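Local coordinates for protein kappa-carrageenase (Pseudoalteromonas carrageenovora, PDB 1DYP) that hydrolyses, as the catalytic domain of a family 16 glycoside hydrolase, internal beta-1,4 linkages between galactose 4-sulfate and 3,6-anhydrogalactose in kappa-carrageenan, at residues Arg103-Ser108 against Ser259-Tyr264; Asn24-Thr29 against Ala48-Gly53; Asp139-Thr144 against His193-Asn198; Gly95-Tyr100 against Tyr220-Met225. The protein carries 1 engineered substitution. All coordinates share one frame; numbering follows the deposited sequence.

How the interactions relate
The four contacts tie together the strands of one family 16 catalytic domain. Interactions 1 and 2 meet at a cadmium ion that D263 and G53 bind together with E22; their centres lie about 13 Å apart, and three metal-bound waters are common to both. Strand 98-105 runs through interactions 1 and 4, whose centres are about 23 Å apart, and strand 193-199 of interaction 3 pairs with it: I104 N lies 2.8 Å from H193 O, and Y100 N lies 2.8 Å from V197 O. Interaction 3 carries the catalytic D139 and the proton donor E142. Interaction 4 approaches the same active site through W221, whose side chain is about 5 Å from that of the nucleophile E137.

Interaction 1 of 4, residues Arg103-Ser108 against Ser259-Tyr264; sequences RIKGAS and SMEVDY. With CD (cadmium ion), chain C.
R103 and D263 meet twice. The backbone N of D263 donates to R103 O at 2.8 Å, and the side chains, lying alongside one another, form a salt bridge in which R103 NH1 is 2.8 Å from D263 OD2. This last bond is weak, with 129° at the hydrogen, and the guanidinium and carboxylate planes are turned 66° apart. CG of R103 lies opposite its backbone N (chi1 -175°), which sends the chain alongside D263. R103 N also donates to Y264 O at 3.0 Å. The other carboxylate oxygen, D263 OD1, binds the cadmium ion at 2.5 Å and D263 O binds it at 2.3 Å, so one residue both chelates the metal and holds the arginine. K105 and E261 exchange two nearly straight backbone bonds as an antiparallel hydrogen-bonded pair, and I104 faces V262 in the adjoining non-hydrogen-bonded pair. R103 CB sits over one face of the Y264 ring in a CH-pi contact, 3.7 Å from its centroid, while CD reaches ring atom CE2. The Y264 hydroxyl is bound by E101. On the opposite face of the sheet, I104 CG1 rests against V262 CG2 and I104 CG2 against M260 CE, a layer continued by L229 and F117. Thus I104, V262 and M260 pack apolar groups together, R103, K105 and E261 put charged groups on the other face, and the D263 carboxylate is probably polarised by metal and guanidinium together.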
loop_
_atom_site.group_PDB
_atom_site.type_symbol
_atom_site.label_atom_id
_atom_site.label_comp_id
_atom_site.label_asym_id
_atom_site.label_seq_id
_atom_site.Cartn_x
_atom_site.Cartn_y
_atom_site.Cartn_z
ATOM N N ARG A 103 6.878 -9.122 -5.995
ATOM C CA ARG A 103 6.367 -10.460 -6.273
ATOM C C ARG A 103 5.675 -10.835 -4.975
ATOM O O ARG A 103 6.327 -11.088 -3.962
ATOM C CB ARG A 103 7.523 -11.408 -6.587
ATOM C CG ARG A 103 7.070 -12.787 -7.004
ATOM C CD ARG A 103 8.009 -13.384 -8.036
ATOM N NE ARG A 103 7.485 -14.642 -8.550
ATOM C CZ ARG A 103 7.591 -15.810 -7.923
ATOM N NH1 ARG A 103 8.213 -15.893 -6.753
ATOM N NH2 ARG A 103 7.060 -16.896 -8.464
ATOM N N ILE A 104 4.347 -10.864 -5.020
ATOM C CA ILE A 104 3.540 -11.106 -3.833
ATOM C C ILE A 104 2.555 -12.260 -3.898
ATOM O O ILE A 104 2.000 -12.570 -4.947
ATOM C CB ILE A 104 2.727 -9.824 -3.507
ATOM C CG1 ILE A 104 3.681 -8.660 -3.241
ATOM C CG2 ILE A 104 1.792 -10.065 -2.330
ATOM C CD1 ILE A 104 3.001 -7.306 -3.221
ATOM N N LYS A 105 2.345 -12.878 -2.741
ATOM C CA LYS A 105 1.384 -13.956 -2.580
ATOM C C LYS A 105 0.438 -13.415 -1.515
ATOM O O LYS A 105 0.877 -13.008 -0.440
ATOM C CB LYS A 105 2.078 -15.216 -2.080
ATOM C CG LYS A 105 1.168 -16.403 -1.854
ATOM C CD LYS A 105 2.052 -17.569 -1.460
ATOM C CE LYS A 105 1.293 -18.825 -1.170
ATOM N NZ LYS A 105 2.292 -19.883 -0.854
ATOM N N GLY A 106 -0.854 -13.384 -1.822
ATOM C CA GLY A 106 -1.819 -12.867 -0.871
ATOM C C GLY A 106 -2.043 -13.764 0.329
ATOM O O GLY A 106 -1.606 -14.917 0.349
ATOM N N ALA A 107 -2.715 -13.227 1.343
ATOM C CA ALA A 107 -3.024 -13.988 2.551
ATOM C C ALA A 107 -4.131 -14.975 2.193
ATOM O O ALA A 107 -4.989 -14.674 1.368
ATOM C CB ALA A 107 -3.488 -13.048 3.660
ATOM N N SER A 108 -4.118 -16.150 2.814
ATOM C CA SER A 108 -5.117 -17.170 2.509
ATOM C C SER A 108 -6.529 -16.795 2.940
ATOM O O SER A 108 -7.499 -17.146 2.278
ATOM C CB SER A 108 -4.731 -18.501 3.156
ATOM O OG SER A 108 -4.800 -18.420 4.567
ATOM N N SER A 259 -1.064 -14.283 6.604
ATOM C CA SER A 259 0.027 -13.450 6.126
ATOM C C SER A 259 0.209 -13.396 4.622
ATOM O O SER A 259 -0.088 -14.350 3.903
ATOM C CB SER A 259 1.330 -13.929 6.755
ATOM O OG SER A 259 1.536 -15.299 6.459
HETATM N N MSE A 260 0.720 -12.261 4.162
HETATM C CA MSE A 260 0.992 -12.053 2.758
HETATM C C MSE A 260 2.500 -12.284 2.725
HETATM O O MSE A 260 3.189 -12.072 3.730
HETATM C CB MSE A 260 0.688 -10.607 2.356
HETATM C CG MSE A 260 1.581 -9.587 3.051
HETATM SE SE MSE A 260 1.226 -7.746 2.568
HETATM C CE MSE A 260 2.217 -7.633 0.928
ATOM N N GLU A 261 3.012 -12.731 1.586
ATOM C CA GLU A 261 4.440 -12.967 1.458
ATOM C C GLU A 261 4.979 -12.198 0.263
ATOM O O GLU A 261 4.330 -12.121 -0.781
ATOM C CB GLU A 261 4.727 -14.458 1.282
ATOM C CG GLU A 261 4.165 -15.337 2.387
ATOM C CD GLU A 261 4.712 -16.748 2.333
ATOM O OE1 GLU A 261 4.805 -17.304 1.219
ATOM O OE2 GLU A 261 5.043 -17.301 3.402
ATOM N N VAL A 262 6.165 -11.623 0.428
ATOM C CA VAL A 262 6.797 -10.862 -0.634
ATOM C C VAL A 262 8.146 -11.499 -0.938
ATOM O O VAL A 262 9.048 -11.507 -0.100
ATOM C CB VAL A 262 7.020 -9.394 -0.216
ATOM C CG1 VAL A 262 7.498 -8.580 -1.406
ATOM C CG2 VAL A 262 5.733 -8.816 0.349
ATOM N N ASP A 263 8.268 -12.049 -2.138
ATOM C CA ASP A 263 9.502 -12.697 -2.553
ATOM C C ASP A 263 10.575 -11.634 -2.771
ATOM O O ASP A 263 11.743 -11.833 -2.439
ATOM C CB ASP A 263 9.242 -13.491 -3.838
ATOM C CG ASP A 263 10.439 -14.311 -4.283
ATOM O OD1 ASP A 263 11.402 -14.452 -3.505
ATOM O OD2 ASP A 263 10.401 -14.830 -5.419
ATOM N N TYR A 264 10.168 -10.494 -3.319
ATOM C CA TYR A 264 11.105 -9.410 -3.566
ATOM C C TYR A 264 10.378 -8.141 -3.963
ATOM O O TYR A 264 9.200 -8.168 -4.327
ATOM C CB TYR A 264 12.086 -9.797 -4.689
ATOM C CG TYR A 264 11.463 -9.942 -6.069
ATOM C CD1 TYR A 264 10.956 -8.832 -6.751
ATOM C CD2 TYR A 264 11.382 -11.187 -6.695
ATOM C CE1 TYR A 264 10.384 -8.956 -8.016
ATOM C CE2 TYR A 264 10.811 -11.322 -7.966
ATOM C CZ TYR A 264 10.316 -10.203 -8.615
ATOM O OH TYR A 264 9.748 -10.326 -9.862
HETATM CD CD CD C . 13.350 -13.530 -2.306
HETATM O O HOH W 1 15.520 -14.331 -2.098
HETATM O O HOH W 2 14.045 -12.978 -4.505
HETATM O O HOH W 3 13.427 -16.021 -2.959
#

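Interaction 2 of 4, residues Asn24-Thr29 against Ala48-Gly53; sequences NVKDAT and ATVSKG. Engineered in segment 48-53: K52 (natural residue Asn). With CD (cadmium ion), chain C.
K26 reaches A48 with a fully extended side chain: from a CG set anti to the backbone N (chi1 -177°), every further torsion is also near 180°, which carries NZ to within 2.7 Å of A48 O. The ammonium approaches that carbonyl 17° out of its plane. N45 O accepts a second bond from NZ, so two backbone carbonyls grip the lysine, and F33 adds a cation-pi contact. Nearer the backbone, V50 wedges against the loop with both branches. V50 CG2 touches K26 CA at 3.6 Å, and V50 CG1 lies 3.6 Å from V25 C. At the other end, where N24 passes G53, water 4 joins the two backbones by donating to N24 O at 2.9 Å and accepting from G53 N at 2.7 Å. N24 OD1 in turn takes a bond of 2.8 Å from water 1, a ligand of the cadmium ion; G53 O binds that metal directly at 2.3 Å. Beyond the contact, an Asx turn shapes the loop, D27 OD1 accepting from T29 N. The arrangement runs an irregular loop alongside the short edge strand 48-51, in nearly the opposite direction, with one end anchored by lysine and the other beside a surface metal site completed by E22 and D263.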
loop_
_atom_site.group_PDB
_atom_site.type_symbol
_atom_site.label_atom_id
_atom_site.label_comp_id
_atom_site.label_asym_id
_atom_site.label_seq_id
_atom_site.Cartn_x
_atom_site.Cartn_y
_atom_site.Cartn_z
ATOM N N ASN A 24 16.325 -11.723 1.797
ATOM C CA ASN A 24 17.098 -12.853 2.273
ATOM C C ASN A 24 17.281 -12.620 3.769
ATOM O O ASN A 24 17.457 -13.561 4.541
ATOM C CB ASN A 24 18.451 -12.910 1.567
ATOM C CG ASN A 24 18.319 -13.241 0.097
ATOM O OD1 ASN A 24 17.646 -14.202 -0.267
ATOM N ND2 ASN A 24 18.962 -12.452 -0.755
ATOM N N VAL A 25 17.234 -11.350 4.162
ATOM C CA VAL A 25 17.366 -10.964 5.561
ATOM C C VAL A 25 16.399 -9.830 5.862
ATOM O O VAL A 25 15.901 -9.171 4.949
ATOM C CB VAL A 25 18.792 -10.468 5.896
ATOM C CG1 VAL A 25 19.807 -11.577 5.637
ATOM C CG2 VAL A 25 19.115 -9.226 5.080
ATOM N N LYS A 26 16.128 -9.616 7.146
ATOM C CA LYS A 26 15.246 -8.538 7.576
ATOM C C LYS A 26 16.163 -7.344 7.819
ATOM O O LYS A 26 16.894 -7.295 8.810
ATOM C CB LYS A 26 14.512 -8.928 8.862
ATOM C CG LYS A 26 13.524 -7.877 9.342
ATOM C CD LYS A 26 12.694 -8.383 10.507
ATOM C CE LYS A 26 11.779 -7.282 11.034
ATOM N NZ LYS A 26 10.949 -7.733 12.187
ATOM N N ASP A 27 16.118 -6.389 6.897
ATOM C CA ASP A 27 16.968 -5.206 6.939
ATOM C C ASP A 27 16.294 -3.974 7.537
ATOM O O ASP A 27 15.601 -3.236 6.839
ATOM C CB ASP A 27 17.437 -4.902 5.515
ATOM C CG ASP A 27 18.495 -3.823 5.457
ATOM O OD1 ASP A 27 18.726 -3.135 6.473
ATOM O OD2 ASP A 27 19.088 -3.658 4.374
ATOM N N ALA A 28 16.527 -3.747 8.826
ATOM C CA ALA A 28 15.944 -2.611 9.533
ATOM C C ALA A 28 16.630 -1.282 9.219
ATOM O O ALA A 28 16.172 -0.225 9.649
ATOM C CB ALA A 28 15.967 -2.869 11.034
ATOM N N THR A 29 17.734 -1.325 8.486
ATOM C CA THR A 29 18.417 -0.093 8.116
ATOM C C THR A 29 17.683 0.474 6.911
ATOM O O THR A 29 17.511 1.686 6.774
ATOM C CB THR A 29 19.884 -0.352 7.729
ATOM O OG1 THR A 29 20.621 -0.749 8.890
ATOM C CG2 THR A 29 20.510 0.905 7.126
ATOM N N ALA A 48 6.531 -8.711 11.173
ATOM C CA ALA A 48 7.281 -8.688 9.925
ATOM C C ALA A 48 8.437 -9.663 10.092
ATOM O O ALA A 48 9.331 -9.442 10.910
ATOM C CB ALA A 48 7.807 -7.286 9.649
ATOM N N THR A 49 8.411 -10.752 9.335
ATOM C CA THR A 49 9.471 -11.740 9.432
ATOM C C THR A 49 10.029 -12.082 8.066
ATOM O O THR A 49 9.334 -12.007 7.057
ATOM C CB THR A 49 8.975 -13.038 10.104
ATOM O OG1 THR A 49 7.870 -13.572 9.365
ATOM C CG2 THR A 49 8.534 -12.759 11.533
ATOM N N VAL A 50 11.305 -12.437 8.039
ATOM C CA VAL A 50 11.949 -12.811 6.794
ATOM C C VAL A 50 12.476 -14.221 6.970
ATOM O O VAL A 50 13.300 -14.485 7.848
ATOM C CB VAL A 50 13.104 -11.855 6.448
ATOM C CG1 VAL A 50 13.853 -12.365 5.222
ATOM C CG2 VAL A 50 12.554 -10.464 6.177
ATOM N N SER A 51 11.973 -15.129 6.146
ATOM C CA SER A 51 12.377 -16.520 6.209
ATOM C C SER A 51 12.377 -17.118 4.808
ATOM O O SER A 51 11.473 -16.894 4.024
ATOM C CB SER A 51 11.414 -17.313 7.094
ATOM O OG SER A 51 11.743 -18.692 7.096
ATOM N N LYS A 52 13.423 -17.876 4.528
ATOM C CA LYS A 52 13.597 -18.540 3.249
ATOM C C LYS A 52 13.303 -17.702 2.015
ATOM O O LYS A 52 12.532 -18.098 1.140
ATOM C CB LYS A 52 12.789 -19.829 3.195
ATOM C CG LYS A 52 13.288 -20.941 4.143
ATOM C CD LYS A 52 14.774 -20.876 4.492
ATOM C CE LYS A 52 14.982 -19.763 5.486
ATOM N N GLY A 53 13.957 -16.546 1.945
ATOM C CA GLY A 53 13.808 -15.691 0.778
ATOM C C GLY A 53 12.558 -14.850 0.657
ATOM O O GLY A 53 12.384 -14.184 -0.355
HETATM CD CD CD C . 13.350 -13.530 -2.306
HETATM O O HOH W 4 15.300 -15.451 4.044
HETATM O O HOH W 1 15.520 -14.331 -2.098
HETATM O O HOH W 2 14.045 -12.978 -4.505
HETATM O O HOH W 3 13.427 -16.021 -2.959
#

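Interaction 3 of 4, residues Asp139-Thr144 against His193-Asn198; sequences DVVELT and HTYGVN
V140, V141 and L143 pack against Y195, G196 and V197 in a buried contact made mostly by apolar side chains, on the side of the catalytic segment that meets strand 193-199, with no hydrogen bond between the two segments. It joins the catalytic segment to that strand through side chains, and the two segments run roughly antiparallel, their end-to-end directions 150° apart. V140 divides its branches between two partners: V140 CG1 lies against the backbone of G196, 3.6 Å from G196 C, while V140 CG2 meets V197 CG1 at 3.6 Å. V141 meets the CB end of the Y195 side chain with both branches. V141 CG1 comes within 3.6 Å of Y195 CG, and V141 CG2 lies 3.6 Å from Y195 CD1. With chi1 at 66°, CG1 of V141 lies between the backbone N and the carbonyl carbon, and CG2, anti to that N, reaches along the ring. L143 comes from the opposite direction to the phenol end, placing L143 CD2 4.0 Å from Y195 CZ and 3.7 Å from Y195 OH.

The presence of V140 and V141 on the same side reflects a classic beta bulge, in which both face F117 of the adjacent strand. Family 16 enzymes carry their catalytic acids on a strand of the form E-x-D-x-x-E, in which the bulge falls between the aspartate and the second glutamate; here these are E137, the nucleophile, D139 and the proton donor E142. The D139 side chain starts out away from strand 193-199. V197 also touches I204 and W206 of strand 203-208, and Y195 touches F186 and P188.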
loop_
_atom_site.group_PDB
_atom_site.type_symbol
_atom_site.label_atom_id
_atom_site.label_comp_id
_atom_site.label_asym_id
_atom_site.label_seq_id
_atom_site.Cartn_x
_atom_site.Cartn_y
_atom_site.Cartn_z
ATOM N N ASP A 139 -0.955 3.472 -5.126
ATOM C CA ASP A 139 -1.163 2.107 -4.670
ATOM C C ASP A 139 -0.895 1.173 -5.839
ATOM O O ASP A 139 -1.693 1.093 -6.772
ATOM C CB ASP A 139 -2.593 1.968 -4.163
ATOM C CG ASP A 139 -2.922 3.010 -3.122
ATOM O OD1 ASP A 139 -2.314 2.963 -2.033
ATOM O OD2 ASP A 139 -3.762 3.890 -3.403
ATOM N N VAL A 140 0.240 0.480 -5.799
ATOM C CA VAL A 140 0.592 -0.430 -6.885
ATOM C C VAL A 140 -0.482 -1.501 -6.965
ATOM O O VAL A 140 -0.956 -1.849 -8.045
ATOM C CB VAL A 140 1.967 -1.065 -6.655
ATOM C CG1 VAL A 140 2.338 -1.937 -7.850
ATOM C CG2 VAL A 140 3.006 0.029 -6.452
ATOM N N VAL A 141 -0.859 -2.025 -5.807
ATOM C CA VAL A 141 -1.927 -3.004 -5.736
ATOM C C VAL A 141 -2.442 -3.136 -4.315
ATOM O O VAL A 141 -1.694 -3.003 -3.347
ATOM C CB VAL A 141 -1.493 -4.416 -6.230
ATOM C CG1 VAL A 141 -0.450 -5.018 -5.294
ATOM C CG2 VAL A 141 -2.713 -5.325 -6.308
ATOM N N GLU A 142 -3.746 -3.350 -4.211
ATOM C CA GLU A 142 -4.406 -3.593 -2.945
ATOM C C GLU A 142 -5.234 -4.817 -3.273
ATOM O O GLU A 142 -6.157 -4.763 -4.084
ATOM C CB GLU A 142 -5.280 -2.415 -2.535
ATOM C CG GLU A 142 -4.485 -1.342 -1.816
ATOM C CD GLU A 142 -5.296 -0.104 -1.556
ATOM O OE1 GLU A 142 -5.578 0.628 -2.528
ATOM O OE2 GLU A 142 -5.658 0.136 -0.388
ATOM N N LEU A 143 -4.863 -5.937 -2.668
ATOM C CA LEU A 143 -5.543 -7.192 -2.915
ATOM C C LEU A 143 -6.656 -7.495 -1.935
ATOM O O LEU A 143 -6.709 -6.957 -0.828
ATOM C CB LEU A 143 -4.536 -8.345 -2.867
ATOM C CG LEU A 143 -3.440 -8.372 -3.931
ATOM C CD1 LEU A 143 -2.419 -9.452 -3.588
ATOM C CD2 LEU A 143 -4.064 -8.633 -5.293
ATOM N N THR A 144 -7.547 -8.367 -2.381
ATOM C CA THR A 144 -8.650 -8.868 -1.585
ATOM C C THR A 144 -9.359 -7.900 -0.638
ATOM O O THR A 144 -9.545 -8.208 0.536
ATOM C CB THR A 144 -8.169 -10.111 -0.783
ATOM O OG1 THR A 144 -7.063 -9.756 0.063
ATOM C CG2 THR A 144 -7.704 -11.200 -1.743
ATOM N N HIS A 193 2.727 -13.622 -7.608
ATOM C CA HIS A 193 2.424 -12.903 -8.834
ATOM C C HIS A 193 3.141 -11.572 -8.756
ATOM O O HIS A 193 3.477 -11.107 -7.669
ATOM C CB HIS A 193 0.914 -12.724 -8.963
ATOM C CG HIS A 193 0.183 -14.023 -9.087
ATOM N ND1 HIS A 193 -0.011 -14.655 -10.297
ATOM C CD2 HIS A 193 -0.307 -14.861 -8.142
ATOM C CE1 HIS A 193 -0.584 -15.827 -10.092
ATOM N NE2 HIS A 193 -0.773 -15.977 -8.793
ATOM N N THR A 194 3.390 -10.963 -9.907
ATOM C CA THR A 194 4.105 -9.698 -9.931
ATOM C C THR A 194 3.174 -8.517 -10.112
ATOM O O THR A 194 2.322 -8.502 -11.001
ATOM C CB THR A 194 5.165 -9.687 -11.043
ATOM O OG1 THR A 194 4.524 -9.761 -12.322
ATOM C CG2 THR A 194 6.097 -10.873 -10.878
ATOM N N TYR A 195 3.355 -7.529 -9.248
ATOM C CA TYR A 195 2.553 -6.319 -9.255
ATOM C C TYR A 195 3.507 -5.152 -9.440
ATOM O O TYR A 195 4.413 -4.942 -8.634
ATOM C CB TYR A 195 1.810 -6.210 -7.925
ATOM C CG TYR A 195 0.869 -7.370 -7.694
ATOM C CD1 TYR A 195 -0.413 -7.372 -8.244
ATOM C CD2 TYR A 195 1.280 -8.491 -6.973
ATOM C CE1 TYR A 195 -1.263 -8.462 -8.084
ATOM C CE2 TYR A 195 0.435 -9.591 -6.804
ATOM C CZ TYR A 195 -0.832 -9.567 -7.365
ATOM O OH TYR A 195 -1.671 -10.647 -7.213
ATOM N N GLY A 196 3.314 -4.391 -10.507
ATOM C CA GLY A 196 4.211 -3.282 -10.740
ATOM C C GLY A 196 3.537 -2.018 -11.203
ATOM O O GLY A 196 2.358 -2.004 -11.556
ATOM N N VAL A 197 4.300 -0.936 -11.184
ATOM C CA VAL A 197 3.793 0.340 -11.634
ATOM C C VAL A 197 4.948 1.155 -12.183
ATOM O O VAL A 197 6.055 1.131 -11.646
ATOM C CB VAL A 197 3.101 1.123 -10.488
ATOM C CG1 VAL A 197 4.124 1.596 -9.469
ATOM C CG2 VAL A 197 2.325 2.296 -11.066
ATOM N N ASN A 198 4.698 1.835 -13.293
ATOM C CA ASN A 198 5.712 2.684 -13.879
ATOM C C ASN A 198 5.219 4.095 -13.640
ATOM O O ASN A 198 4.120 4.460 -14.063
ATOM C CB ASN A 198 5.864 2.425 -15.373
ATOM C CG ASN A 198 7.025 3.190 -15.963
ATOM O OD1 ASN A 198 8.058 3.347 -15.317
ATOM N ND2 ASN A 198 6.870 3.661 -17.196
#

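Interaction 4 of 4, residues Gly95-Tyr100 against Tyr220-Met225; sequences GNYGYY and YWHRQM
Backbone hydrogen bonds pair G95 with M225 in both directions, an antiparallel hydrogen-bonded pair: M225 N donates to G95 O at 2.8 Å and G95 N to M225 O at 3.1 Å. M225 O also accepts from water 5 at 2.9 Å. The polar side-chain link is made by N96, whose ND2 donates to H222 O at 3.0 Å from above the carbonyl plane, 48° out of it. Its other amide atom, OD1, turns back to accept from Y97 N, which fixes the rotation of the amide. Y100 OH donates to N96 O at 2.6 Å, holding the carbonyl of the same turn. Among the packing contacts, the hydroxyl of Y97 lies at the CD2 edge of the H222 ring, near its plane, and H222 NE2 is bound by K201 O. The selenomethionine methyl of M225 touches N96, with M225 CE 3.9 Å from N96 CA; chi3 of -84° bends it that way. The contact joins the turn between strands 75-95 and 98-105 to the loop entering strand 225-233. W221 packs on strand 151-162, M225 touches I138 of strand 133-139, and Y100 leans on strand 193-199.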
loop_
_atom_site.group_PDB
_atom_site.type_symbol
_atom_site.label_atom_id
_atom_site.label_comp_id
_atom_site.label_asym_id
_atom_site.label_seq_id
_atom_site.Cartn_x
_atom_site.Cartn_y
_atom_site.Cartn_z
ATOM N N GLY A 95 11.067 8.540 -3.038
ATOM C CA GLY A 95 11.246 8.776 -4.456
ATOM C C GLY A 95 9.897 8.945 -5.122
ATOM O O GLY A 95 8.866 8.993 -4.447
ATOM N N ASN A 96 9.901 9.059 -6.444
ATOM C CA ASN A 96 8.654 9.192 -7.180
ATOM C C ASN A 96 8.691 8.457 -8.511
ATOM O O ASN A 96 8.109 7.384 -8.642
ATOM C CB ASN A 96 8.270 10.671 -7.393
ATOM C CG ASN A 96 9.452 11.559 -7.753
ATOM O OD1 ASN A 96 10.415 11.123 -8.379
ATOM N ND2 ASN A 96 9.364 12.829 -7.366
ATOM N N TYR A 97 9.387 9.015 -9.492
ATOM C CA TYR A 97 9.453 8.392 -10.807
ATOM C C TYR A 97 10.312 7.137 -10.832
ATOM O O TYR A 97 11.339 7.051 -10.155
ATOM C CB TYR A 97 9.968 9.404 -11.831
ATOM C CG TYR A 97 9.340 10.762 -11.646
ATOM C CD1 TYR A 97 7.959 10.896 -11.514
ATOM C CD2 TYR A 97 10.128 11.906 -11.531
ATOM C CE1 TYR A 97 7.374 12.133 -11.260
ATOM C CE2 TYR A 97 9.553 13.150 -11.278
ATOM C CZ TYR A 97 8.178 13.254 -11.140
ATOM O OH TYR A 97 7.604 14.470 -10.849
ATOM N N GLY A 98 9.872 6.160 -11.616
ATOM C CA GLY A 98 10.603 4.915 -11.739
ATOM C C GLY A 98 9.666 3.739 -11.898
ATOM O O GLY A 98 8.443 3.894 -11.850
ATOM N N TYR A 99 10.236 2.559 -12.110
ATOM C CA TYR A 99 9.428 1.361 -12.247
ATOM C C TYR A 99 9.561 0.578 -10.951
ATOM O O TYR A 99 10.672 0.348 -10.466
ATOM C CB TYR A 99 9.903 0.503 -13.414
ATOM C CG TYR A 99 9.026 -0.706 -13.605
ATOM C CD1 TYR A 99 7.737 -0.578 -14.123
ATOM C CD2 TYR A 99 9.455 -1.971 -13.213
ATOM C CE1 TYR A 99 6.898 -1.678 -14.243
ATOM C CE2 TYR A 99 8.623 -3.076 -13.325
ATOM C CZ TYR A 99 7.346 -2.921 -13.842
ATOM O OH TYR A 99 6.517 -4.009 -13.951
ATOM N N TYR A 100 8.421 0.182 -10.394
ATOM C CA TYR A 100 8.384 -0.556 -9.139
ATOM C C TYR A 100 7.724 -1.905 -9.349
ATOM O O TYR A 100 6.748 -2.015 -10.084
ATOM C CB TYR A 100 7.574 0.206 -8.093
ATOM C CG TYR A 100 8.021 1.621 -7.835
ATOM C CD1 TYR A 100 7.740 2.644 -8.743
ATOM C CD2 TYR A 100 8.684 1.952 -6.655
ATOM C CE1 TYR A 100 8.103 3.962 -8.475
ATOM C CE2 TYR A 100 9.049 3.259 -6.378
ATOM C CZ TYR A 100 8.754 4.258 -7.287
ATOM O OH TYR A 100 9.087 5.557 -6.994
ATOM N N TYR A 220 -1.347 14.475 -9.610
ATOM C CA TYR A 220 -0.998 14.816 -8.235
ATOM C C TYR A 220 -0.055 13.853 -7.526
ATOM O O TYR A 220 -0.097 13.743 -6.303
ATOM C CB TYR A 220 -2.287 14.912 -7.415
ATOM C CG TYR A 220 -3.404 15.644 -8.121
ATOM C CD1 TYR A 220 -3.269 16.984 -8.472
ATOM C CD2 TYR A 220 -4.597 14.994 -8.448
ATOM C CE1 TYR A 220 -4.288 17.662 -9.128
ATOM C CE2 TYR A 220 -5.626 15.668 -9.106
ATOM C CZ TYR A 220 -5.463 17.002 -9.442
ATOM O OH TYR A 220 -6.470 17.686 -10.083
ATOM N N TRP A 221 0.807 13.174 -8.273
ATOM C CA TRP A 221 1.709 12.216 -7.652
ATOM C C TRP A 221 3.176 12.455 -7.996
ATOM O O TRP A 221 3.855 11.593 -8.555
ATOM C CB TRP A 221 1.245 10.803 -8.030
ATOM C CG TRP A 221 -0.164 10.581 -7.554
ATOM C CD1 TRP A 221 -0.552 10.222 -6.294
ATOM C CD2 TRP A 221 -1.371 10.886 -8.269
ATOM N NE1 TRP A 221 -1.920 10.302 -6.174
ATOM C CE2 TRP A 221 -2.446 10.708 -7.371
ATOM C CE3 TRP A 221 -1.645 11.301 -9.581
ATOM C CZ2 TRP A 221 -3.778 10.932 -7.740
ATOM C CZ3 TRP A 221 -2.971 11.522 -9.949
ATOM C CH2 TRP A 221 -4.019 11.338 -9.030
ATOM N N HIS A 222 3.657 13.646 -7.644
ATOM C CA HIS A 222 5.043 14.021 -7.901
ATOM C C HIS A 222 5.825 14.218 -6.604
ATOM O O HIS A 222 7.020 14.527 -6.629
ATOM C CB HIS A 222 5.105 15.306 -8.734
ATOM C CG HIS A 222 4.345 15.229 -10.021
ATOM N ND1 HIS A 222 3.034 15.638 -10.136
ATOM C CD2 HIS A 222 4.703 14.762 -11.240
ATOM C CE1 HIS A 222 2.617 15.426 -11.371
ATOM N NE2 HIS A 222 3.609 14.894 -12.062
ATOM N N ARG A 223 5.150 14.047 -5.473
ATOM C CA ARG A 223 5.802 14.197 -4.178
ATOM C C ARG A 223 6.696 13.003 -3.876
ATOM O O ARG A 223 6.602 11.960 -4.525
ATOM C CB ARG A 223 4.760 14.338 -3.064
ATOM C CG ARG A 223 4.050 15.679 -3.041
ATOM C CD ARG A 223 2.974 15.717 -1.971
ATOM N NE ARG A 223 3.509 15.509 -0.626
ATOM C CZ ARG A 223 4.222 16.402 0.052
ATOM N NH1 ARG A 223 4.501 17.584 -0.481
ATOM N NH2 ARG A 223 4.649 16.114 1.276
ATOM N N GLN A 224 7.573 13.174 -2.890
ATOM C CA GLN A 224 8.478 12.120 -2.460
ATOM C C GLN A 224 7.661 11.121 -1.656
ATOM O O GLN A 224 7.008 11.489 -0.676
ATOM C CB GLN A 224 9.584 12.713 -1.588
ATOM C CG GLN A 224 10.592 13.548 -2.350
ATOM C CD GLN A 224 11.403 12.713 -3.313
ATOM O OE1 GLN A 224 11.938 11.667 -2.941
ATOM N NE2 GLN A 224 11.501 13.164 -4.557
HETATM N N MSE A 225 7.703 9.857 -2.061
HETATM C CA MSE A 225 6.924 8.829 -1.387
HETATM C C MSE A 225 7.763 7.649 -0.915
HETATM O O MSE A 225 8.713 7.242 -1.582
HETATM C CB MSE A 225 5.825 8.336 -2.331
HETATM C CG MSE A 225 4.930 9.460 -2.845
HETATM SE SE MSE A 225 3.739 8.940 -4.284
HETATM C CE MSE A 225 4.974 9.156 -5.748
HETATM O O HOH W 5 8.918 5.147 -3.540
#